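Local atomic coordinates of phytase (Debaryomyces castellii, PDB entry 2GFI), a protein that hydrolyses phytate (inositol hexakisphosphate) as a 3-phytase of the histidine acid phosphatase family, releasing phosphate. Residues Q173-G178 / I326-T331; M138-A143 / G372-I377; V160-S163 / V168-T171. One frame throughout, in Å; residues are numbered along the deposited sequence.

Contact 1: residues Q173-G178 / I326-T331; sequences QYFARG and IWLSFT
Phe175, on the inner side of the helical segment 173-178, meets Phe330 and Leu328 of the strand segment 326-331, and these three buried side chains carry nearly all of the contact. The aromatic part is an offset edge-to-face pair in which Phe330 presents its edge to the face of Phe175, with the ring centroids 5.3 Å apart and the planes at 63°. Phe330 leads with the far end of its ring: its CZ lies 3.5 Å from CG of Phe175 and 3.6 Å from the CB of Phe175, so it presses on the root of that ring and not on its middle. Phe175 is placed for this by its first torsion (chi1 180°), which turns CG away from the backbone N and sends the ring out from the helix to the sheet.

The aliphatic part lies at the other end of the same ring. Both methyls of Leu328 point at one ring carbon, with CD2 3.6 Å and CD1 3.7 Å from CE2 of Phe175. A branched leucine suits this place because its fork sets two methyls against the same ring carbon, while Phe330, two residues along the strand and on the same side of it, is long enough to reach the ring's base. Nothing polar crosses between the segments, as befits a buried interface.

Phe175 also makes edge-to-face pairs with His140 and Phe144 of helix 133-148, so its ring belongs to an aromatic cluster wedged between two helices and the sheet. Ser329 and Trp327 point to the other side of the strand, where Ser329 OG bonds to Tyr443 OH. Helix 166-180 lying on a central parallel strand in this way is characteristic of the alpha/beta core of the histidine phosphatase superfamily.

Contact 2: residues M138-A143 / G372-I377; sequences MKHGIA and GARTII
The carbonyl oxygen of Gly372 is gripped by two nitrogens of Arg374 and by a water that leads across to His140. Arg374 takes it side-on: NE lies 3.1 Å from Gly372 O, approaching almost straight along the carbonyl bond at a C=O...N angle of 170°, and NH2 lies 3.0 Å from the same Gly372 O. Both bonds run in the guanidinium plane, fixing the rotation of that group. The water donates to Gly372 O and lies 2.9 Å from ND1 of His140, joining the helix to the turn before the strand. Glycine suits the turn, whose positive phi it tolerates easily.

Held flat, the guanidinium stacks on the imidazole of His140, the planes only 4° apart and the centres 3.8 Å. NH1 sits over the rim of the ring, 3.4 Å from His140 CG, while the Arg374 methylene CD makes a CH-pi contact over the same ring, 3.9 Å from its centroid. The bend in the arginine chain (chi3 69°) folds the side chain back over the imidazole. An arginine suits the place because its flat guanidinium can stack by its face and still bond through its edge. The positive charge is met by a salt bridge from NH2 to Asp136; the guanidinium itself, lying on the ring, would probably disfavour a second charge on His140, though Asp136 tempers this. Ile376 adds a lighter touch, CD1 coming to the ring edge 4.3 Å from NE2 of His140.

Helix 133-148 thus lies against strand 374-382, which pairs with strands 59-69 and 385-392, and His140 meets Phe175 of helix 166-180 edge-to-face.

Contact 3: residues V160-S163 / V168-T171; sequences VFTS and VYQT
Thr162 packs against the first turn of helix 166-180 through both of its branches. Its OG1 is the tight point, 3.2 Å from CG1 of Val168 and 3.3 Å from CA of Tyr169, so the hydroxyl sits close against the helix backbone. It is not wasted there: OG1 donates to the carbonyl oxygen of the next residue, Ser163 O, at 2.9 Å, in the carbonyl plane and on a lone pair. The first torsion (chi1 176°) carries OG1 away from the backbone N, leaving CG2 to meet the ring edge of Tyr169, 3.7 Å from CD1. A threonine suits the spot because it joins a methyl for the ring to a hydroxyl for the carbonyl.

The packing is looser at Ser163, where OG stays 3.7 Å from Val168 CG1 and has its main partner in Glu196. Ser163 O lies 4.0 Å from CB of Tyr169, and the tyrosine, partly exposed, marks the more open side, whereas Val168 is buried close to the predicted nucleophile His70. Without the hydroxyl and methyl of Thr162, as with an alanine here, Ser163 O would probably lose this donor and a gap would be likely to open beside Val168 and the Tyr169 ring.

Strand 158-163, helix 166-180 and the parallel strand 189-194 form a beta-alpha-beta unit, and this contact packs its first strand against the start of its helix, near the predicted active site.

All three contacts join helices to one mixed sheet. Contacts 1 and 3 have centres about 7 Å apart and share helix 166-180; their strands, 326-331 and 158-163, are parallel neighbours bonded through Phe161. Contact 2 lies about 8 Å from contact 1, centre to centre, and touches it through helix 133-148, but is about 13 Å from contact 3 and does not touch it. Along the chain, 138-143 comes first and 372-377 last, with contact 3 and then both segments of contact 1 between. Contacts 1 and 2 bring together residues far apart in sequence, while contact 3 is local; all build one alpha/beta core, with contact 3 nearest the predicted nucleophile His70, and the predicted proton donor Asp333 farther off.

Contact 1: residues Q173-G178 / I326-T331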
loop_
_atom_site.group_PDB
_atom_site.type_symbol
_atom_site.label_atom_id
_atom_site.label_comp_id
_atom_site.label_asym_id
_atom_site.label_seq_id
_atom_site.Cartn_x
_atom_site.Cartn_y
_atom_site.Cartn_z
ATOM N N GLN A 173 -10.419 -19.080 23.152
ATOM C CA GLN A 173 -11.869 -18.933 23.019
ATOM C C GLN A 173 -12.237 -17.997 21.909
ATOM O O GLN A 173 -13.212 -18.230 21.212
ATOM C CB GLN A 173 -12.488 -18.419 24.328
ATOM C CG GLN A 173 -12.323 -19.414 25.466
ATOM C CD GLN A 173 -12.843 -20.778 25.077
ATOM O OE1 GLN A 173 -12.062 -21.685 24.766
ATOM N NE2 GLN A 173 -14.144 -20.907 25.024
ATOM N N TYR A 174 -11.482 -16.914 21.753
ATOM C CA TYR A 174 -11.745 -16.032 20.635
ATOM C C TYR A 174 -11.406 -16.720 19.323
ATOM O O TYR A 174 -12.140 -16.594 18.375
ATOM C CB TYR A 174 -10.999 -14.710 20.779
ATOM C CG TYR A 174 -11.822 -13.721 21.539
ATOM C CD1 TYR A 174 -11.767 -13.669 22.921
ATOM C CD2 TYR A 174 -12.669 -12.846 20.878
ATOM C CE1 TYR A 174 -12.524 -12.733 23.645
ATOM C CE2 TYR A 174 -13.410 -11.899 21.570
ATOM C CZ TYR A 174 -13.342 -11.863 22.967
ATOM O OH TYR A 174 -14.105 -10.953 23.674
ATOM N N PHE A 175 -10.300 -17.459 19.295
ATOM C CA PHE A 175 -9.936 -18.215 18.155
ATOM C C PHE A 175 -11.035 -19.213 17.798
ATOM O O PHE A 175 -11.471 -19.241 16.646
ATOM C CB PHE A 175 -8.637 -18.975 18.421
ATOM C CG PHE A 175 -8.194 -19.806 17.249
ATOM C CD1 PHE A 175 -7.254 -19.312 16.355
ATOM C CD2 PHE A 175 -8.763 -21.066 17.012
ATOM C CE1 PHE A 175 -6.868 -20.067 15.256
ATOM C CE2 PHE A 175 -8.378 -21.829 15.902
ATOM C CZ PHE A 175 -7.437 -21.332 15.030
ATOM N N ALA A 176 -11.485 -20.003 18.778
ATOM C CA ALA A 176 -12.489 -21.031 18.571
ATOM C C ALA A 176 -13.768 -20.400 18.075
ATOM O O ALA A 176 -14.435 -20.948 17.180
ATOM C CB ALA A 176 -12.722 -21.845 19.839
ATOM N N ARG A 177 -14.086 -19.212 18.605
ATOM C CA ARG A 177 -15.257 -18.496 18.155
ATOM C C ARG A 177 -15.099 -18.008 16.724
ATOM O O ARG A 177 -16.050 -18.050 15.933
ATOM C CB ARG A 177 -15.572 -17.336 19.070
ATOM C CG ARG A 177 -16.129 -17.771 20.407
ATOM C CD ARG A 177 -16.265 -16.617 21.386
ATOM N NE ARG A 177 -16.676 -17.088 22.695
ATOM C CZ ARG A 177 -17.941 -17.250 23.052
ATOM N NH1 ARG A 177 -18.909 -17.016 22.173
ATOM N NH2 ARG A 177 -18.233 -17.682 24.278
ATOM N N GLY A 178 -13.910 -17.527 16.378
ATOM C CA GLY A 178 -13.702 -17.150 15.003
ATOM C C GLY A 178 -13.861 -18.389 14.130
ATOM O O GLY A 178 -14.461 -18.338 13.057
ATOM N N ILE A 326 -7.605 -31.491 13.504
ATOM C CA ILE A 326 -7.270 -30.097 13.768
ATOM C C ILE A 326 -6.889 -29.951 15.218
ATOM O O ILE A 326 -7.727 -30.112 16.117
ATOM C CB ILE A 326 -8.450 -29.168 13.405
ATOM C CG1 ILE A 326 -8.773 -29.279 11.926
ATOM C CG2 ILE A 326 -8.141 -27.732 13.719
ATOM C CD1 ILE A 326 -10.139 -28.677 11.574
ATOM N N TRP A 327 -5.606 -29.668 15.436
ATOM C CA TRP A 327 -5.034 -29.524 16.756
ATOM C C TRP A 327 -4.806 -28.041 17.019
ATOM O O TRP A 327 -4.118 -27.379 16.243
ATOM C CB TRP A 327 -3.746 -30.352 16.847
ATOM C CG TRP A 327 -4.096 -31.764 16.512
ATOM C CD1 TRP A 327 -3.851 -32.422 15.342
ATOM C CD2 TRP A 327 -4.860 -32.664 17.329
ATOM N NE1 TRP A 327 -4.397 -33.681 15.390
ATOM C CE2 TRP A 327 -5.020 -33.859 16.599
ATOM C CE3 TRP A 327 -5.409 -32.586 18.618
ATOM C CZ2 TRP A 327 -5.713 -34.986 17.119
ATOM C CZ3 TRP A 327 -6.098 -33.699 19.129
ATOM C CH2 TRP A 327 -6.237 -34.875 18.379
ATOM N N LEU A 328 -5.432 -27.543 18.089
ATOM C CA LEU A 328 -5.414 -26.149 18.467
ATOM C C LEU A 328 -4.904 -26.025 19.899
ATOM O O LEU A 328 -5.608 -26.366 20.860
ATOM C CB LEU A 328 -6.819 -25.551 18.358
ATOM C CG LEU A 328 -7.562 -25.782 17.041
ATOM C CD1 LEU A 328 -8.995 -25.300 17.153
ATOM C CD2 LEU A 328 -6.840 -25.074 15.869
ATOM N N SER A 329 -3.676 -25.512 20.021
ATOM C CA SER A 329 -2.988 -25.384 21.302
ATOM C C SER A 329 -2.565 -23.940 21.481
ATOM O O SER A 329 -1.993 -23.330 20.577
ATOM C CB SER A 329 -1.723 -26.257 21.354
ATOM O OG SER A 329 -2.054 -27.605 21.166
ATOM N N PHE A 330 -2.792 -23.447 22.693
ATOM C CA PHE A 330 -2.614 -22.061 23.061
ATOM C C PHE A 330 -1.779 -22.013 24.315
ATOM O O PHE A 330 -2.091 -22.684 25.281
ATOM C CB PHE A 330 -3.974 -21.430 23.303
ATOM C CG PHE A 330 -4.789 -21.353 22.080
ATOM C CD1 PHE A 330 -4.724 -20.231 21.266
ATOM C CD2 PHE A 330 -5.586 -22.431 21.696
ATOM C CE1 PHE A 330 -5.449 -20.174 20.112
ATOM C CE2 PHE A 330 -6.315 -22.386 20.542
ATOM C CZ PHE A 330 -6.246 -21.251 19.740
ATOM N N THR A 331 -0.720 -21.211 24.291
ATOM C CA THR A 331 0.214 -21.161 25.385
ATOM C C THR A 331 1.001 -19.838 25.299
ATOM O O THR A 331 0.522 -18.912 24.673
ATOM C CB THR A 331 1.090 -22.432 25.382
ATOM O OG1 THR A 331 1.932 -22.441 26.550
ATOM C CG2 THR A 331 2.052 -22.453 24.192
#

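Contact 2: residues M138-A143 / G372-I377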
loop_
_atom_site.group_PDB
_atom_site.type_symbol
_atom_site.label_atom_id
_atom_site.label_comp_id
_atom_site.label_asym_id
_atom_site.label_seq_id
_atom_site.Cartn_x
_atom_site.Cartn_y
_atom_site.Cartn_z
ATOM N N MET A 138 -9.666 -13.904 17.239
ATOM C CA MET A 138 -10.906 -14.140 16.502
ATOM C C MET A 138 -10.684 -14.154 14.973
ATOM O O MET A 138 -11.097 -15.086 14.298
ATOM C CB MET A 138 -11.977 -13.117 16.900
ATOM C CG MET A 138 -13.393 -13.437 16.382
ATOM S SD MET A 138 -14.783 -12.557 17.193
ATOM C CE MET A 138 -15.263 -13.788 18.362
ATOM N N LYS A 139 -10.000 -13.155 14.423
ATOM C CA LYS A 139 -9.765 -13.082 12.962
ATOM C C LYS A 139 -8.939 -14.264 12.502
ATOM O O LYS A 139 -9.140 -14.768 11.385
ATOM C CB LYS A 139 -9.032 -11.798 12.561
ATOM C CG LYS A 139 -9.792 -10.541 12.754
ATOM C CD LYS A 139 -8.973 -9.364 12.208
ATOM C CE LYS A 139 -9.748 -8.051 12.272
ATOM N NZ LYS A 139 -8.791 -6.909 12.319
ATOM N N HIS A 140 -7.980 -14.664 13.357
ATOM C CA HIS A 140 -7.144 -15.811 13.100
ATOM C C HIS A 140 -8.006 -17.092 13.015
ATOM O O HIS A 140 -7.860 -17.873 12.087
ATOM C CB HIS A 140 -6.043 -15.969 14.164
ATOM C CG HIS A 140 -5.089 -17.094 13.871
ATOM N ND1 HIS A 140 -4.189 -17.576 14.796
ATOM C CD2 HIS A 140 -4.926 -17.854 12.757
ATOM C CE1 HIS A 140 -3.494 -18.570 14.261
ATOM N NE2 HIS A 140 -3.912 -18.750 13.018
ATOM N N GLY A 141 -8.887 -17.295 13.982
ATOM C CA GLY A 141 -9.799 -18.426 13.969
ATOM C C GLY A 141 -10.577 -18.475 12.665
ATOM O O GLY A 141 -10.625 -19.508 12.042
ATOM N N ILE A 142 -11.157 -17.353 12.235
ATOM C CA ILE A 142 -11.899 -17.292 10.984
ATOM C C ILE A 142 -11.048 -17.749 9.808
ATOM O O ILE A 142 -11.473 -18.554 9.008
ATOM C CB ILE A 142 -12.392 -15.846 10.715
ATOM C CG1 ILE A 142 -13.384 -15.361 11.788
ATOM C CG2 ILE A 142 -12.933 -15.702 9.287
ATOM C CD1 ILE A 142 -13.845 -13.854 11.588
ATOM N N ALA A 143 -9.845 -17.198 9.713
ATOM C CA ALA A 143 -8.928 -17.432 8.621
ATOM C C ALA A 143 -8.537 -18.884 8.628
ATOM O O ALA A 143 -8.341 -19.512 7.583
ATOM C CB ALA A 143 -7.668 -16.544 8.786
ATOM N N GLY A 372 0.201 -12.914 19.583
ATOM C CA GLY A 372 -0.679 -13.601 18.667
ATOM C C GLY A 372 0.109 -14.551 17.782
ATOM O O GLY A 372 -0.374 -14.946 16.715
ATOM N N ALA A 373 1.325 -14.908 18.204
ATOM C CA ALA A 373 2.169 -15.869 17.484
ATOM C C ALA A 373 1.422 -17.148 17.101
ATOM O O ALA A 373 0.617 -17.661 17.876
ATOM C CB ALA A 373 3.378 -16.229 18.315
ATOM N N ARG A 374 1.732 -17.676 15.921
ATOM C CA ARG A 374 1.106 -18.867 15.432
ATOM C C ARG A 374 2.165 -19.761 14.832
ATOM O O ARG A 374 2.871 -19.386 13.898
ATOM C CB ARG A 374 -0.015 -18.530 14.421
ATOM C CG ARG A 374 0.387 -17.558 13.304
ATOM C CD ARG A 374 -0.736 -16.716 12.771
ATOM N NE ARG A 374 -1.138 -15.768 13.790
ATOM C CZ ARG A 374 -2.130 -14.890 13.690
ATOM N NH1 ARG A 374 -2.874 -14.814 12.584
ATOM N NH2 ARG A 374 -2.351 -14.059 14.703
ATOM N N THR A 375 2.322 -20.939 15.399
ATOM C CA THR A 375 3.175 -21.918 14.790
ATOM C C THR A 375 2.242 -23.001 14.287
ATOM O O THR A 375 1.470 -23.581 15.043
ATOM C CB THR A 375 4.198 -22.441 15.824
ATOM O OG1 THR A 375 5.309 -21.521 15.862
ATOM C CG2 THR A 375 4.789 -23.819 15.412
ATOM N N ILE A 376 2.272 -23.229 12.988
ATOM C CA ILE A 376 1.380 -24.210 12.394
ATOM C C ILE A 376 2.202 -25.303 11.705
ATOM O O ILE A 376 3.179 -25.009 11.001
ATOM C CB ILE A 376 0.456 -23.517 11.399
ATOM C CG1 ILE A 376 -0.671 -22.775 12.144
ATOM C CG2 ILE A 376 -0.065 -24.505 10.351
ATOM C CD1 ILE A 376 -1.342 -21.723 11.272
ATOM N N ILE A 377 1.826 -26.557 11.966
ATOM C CA ILE A 377 2.246 -27.696 11.158
ATOM C C ILE A 377 1.098 -28.135 10.264
ATOM O O ILE A 377 0.014 -28.422 10.755
ATOM C CB ILE A 377 2.702 -28.834 12.069
ATOM C CG1 ILE A 377 3.760 -28.295 13.045
ATOM C CG2 ILE A 377 3.236 -30.001 11.222
ATOM C CD1 ILE A 377 4.128 -29.224 14.178
HETATM O O HOH W 1 -2.472 -17.104 17.040
#

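Contact 3: residues V160-S163 / V168-T171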
loop_
_atom_site.group_PDB
_atom_site.type_symbol
_atom_site.label_atom_id
_atom_site.label_comp_id
_atom_site.label_asym_id
_atom_site.label_seq_id
_atom_site.Cartn_x
_atom_site.Cartn_y
_atom_site.Cartn_z
ATOM N N VAL A 160 -10.079 -27.948 22.047
ATOM C CA VAL A 160 -9.164 -26.825 22.090
ATOM C C VAL A 160 -8.255 -27.138 23.262
ATOM O O VAL A 160 -8.704 -27.639 24.256
ATOM C CB VAL A 160 -9.936 -25.472 22.204
ATOM C CG1 VAL A 160 -9.022 -24.347 22.531
ATOM C CG2 VAL A 160 -10.687 -25.160 20.898
ATOM N N PHE A 161 -6.967 -26.938 23.114
ATOM C CA PHE A 161 -6.061 -27.143 24.212
ATOM C C PHE A 161 -5.440 -25.787 24.512
ATOM O O PHE A 161 -4.921 -25.096 23.611
ATOM C CB PHE A 161 -5.024 -28.224 23.868
ATOM C CG PHE A 161 -5.653 -29.501 23.375
ATOM C CD1 PHE A 161 -5.906 -30.545 24.253
ATOM C CD2 PHE A 161 -6.067 -29.612 22.069
ATOM C CE1 PHE A 161 -6.535 -31.693 23.821
ATOM C CE2 PHE A 161 -6.711 -30.750 21.626
ATOM C CZ PHE A 161 -6.937 -31.805 22.505
ATOM N N THR A 162 -5.553 -25.393 25.772
ATOM C CA THR A 162 -5.029 -24.141 26.221
ATOM C C THR A 162 -4.452 -24.291 27.619
ATOM O O THR A 162 -4.908 -25.136 28.373
ATOM C CB THR A 162 -6.146 -23.078 26.217
ATOM O OG1 THR A 162 -5.606 -21.867 26.750
ATOM C CG2 THR A 162 -7.233 -23.437 27.168
ATOM N N SER A 163 -3.449 -23.482 27.962
ATOM C CA SER A 163 -3.001 -23.417 29.346
ATOM C C SER A 163 -3.999 -22.572 30.133
ATOM O O SER A 163 -4.915 -21.988 29.566
ATOM C CB SER A 163 -1.566 -22.871 29.473
ATOM O OG SER A 163 -1.587 -21.463 29.641
ATOM N N VAL A 168 -4.185 -16.535 27.727
ATOM C CA VAL A 168 -4.010 -17.663 26.819
ATOM C C VAL A 168 -5.374 -18.323 26.575
ATOM O O VAL A 168 -5.776 -18.637 25.429
ATOM C CB VAL A 168 -3.052 -18.704 27.411
ATOM C CG1 VAL A 168 -3.082 -19.970 26.631
ATOM C CG2 VAL A 168 -1.604 -18.185 27.458
ATOM N N TYR A 169 -6.082 -18.522 27.674
ATOM C CA TYR A 169 -7.339 -19.181 27.645
ATOM C C TYR A 169 -8.312 -18.350 26.821
ATOM O O TYR A 169 -9.097 -18.887 26.025
ATOM C CB TYR A 169 -7.888 -19.381 29.064
ATOM C CG TYR A 169 -9.323 -19.839 29.020
ATOM C CD1 TYR A 169 -9.651 -21.188 28.801
ATOM C CD2 TYR A 169 -10.352 -18.928 29.146
ATOM C CE1 TYR A 169 -10.986 -21.608 28.730
ATOM C CE2 TYR A 169 -11.655 -19.329 29.065
ATOM C CZ TYR A 169 -11.960 -20.662 28.874
ATOM O OH TYR A 169 -13.278 -20.999 28.822
ATOM N N GLN A 170 -8.267 -17.041 27.028
ATOM C CA GLN A 170 -9.182 -16.154 26.327
ATOM C C GLN A 170 -8.868 -16.155 24.832
ATOM O O GLN A 170 -9.751 -16.215 24.012
ATOM C CB GLN A 170 -9.155 -14.738 26.914
ATOM C CG GLN A 170 -10.226 -13.875 26.324
ATOM C CD GLN A 170 -10.432 -12.615 27.107
ATOM O OE1 GLN A 170 -9.466 -11.915 27.403
ATOM N NE2 GLN A 170 -11.701 -12.296 27.426
ATOM N N THR A 171 -7.600 -16.148 24.496
ATOM C CA THR A 171 -7.177 -16.290 23.123
ATOM C C THR A 171 -7.835 -17.514 22.497
ATOM O O THR A 171 -8.415 -17.407 21.406
ATOM C CB THR A 171 -5.681 -16.383 23.057
ATOM O OG1 THR A 171 -5.154 -15.145 23.517
ATOM C CG2 THR A 171 -5.200 -16.445 21.600
#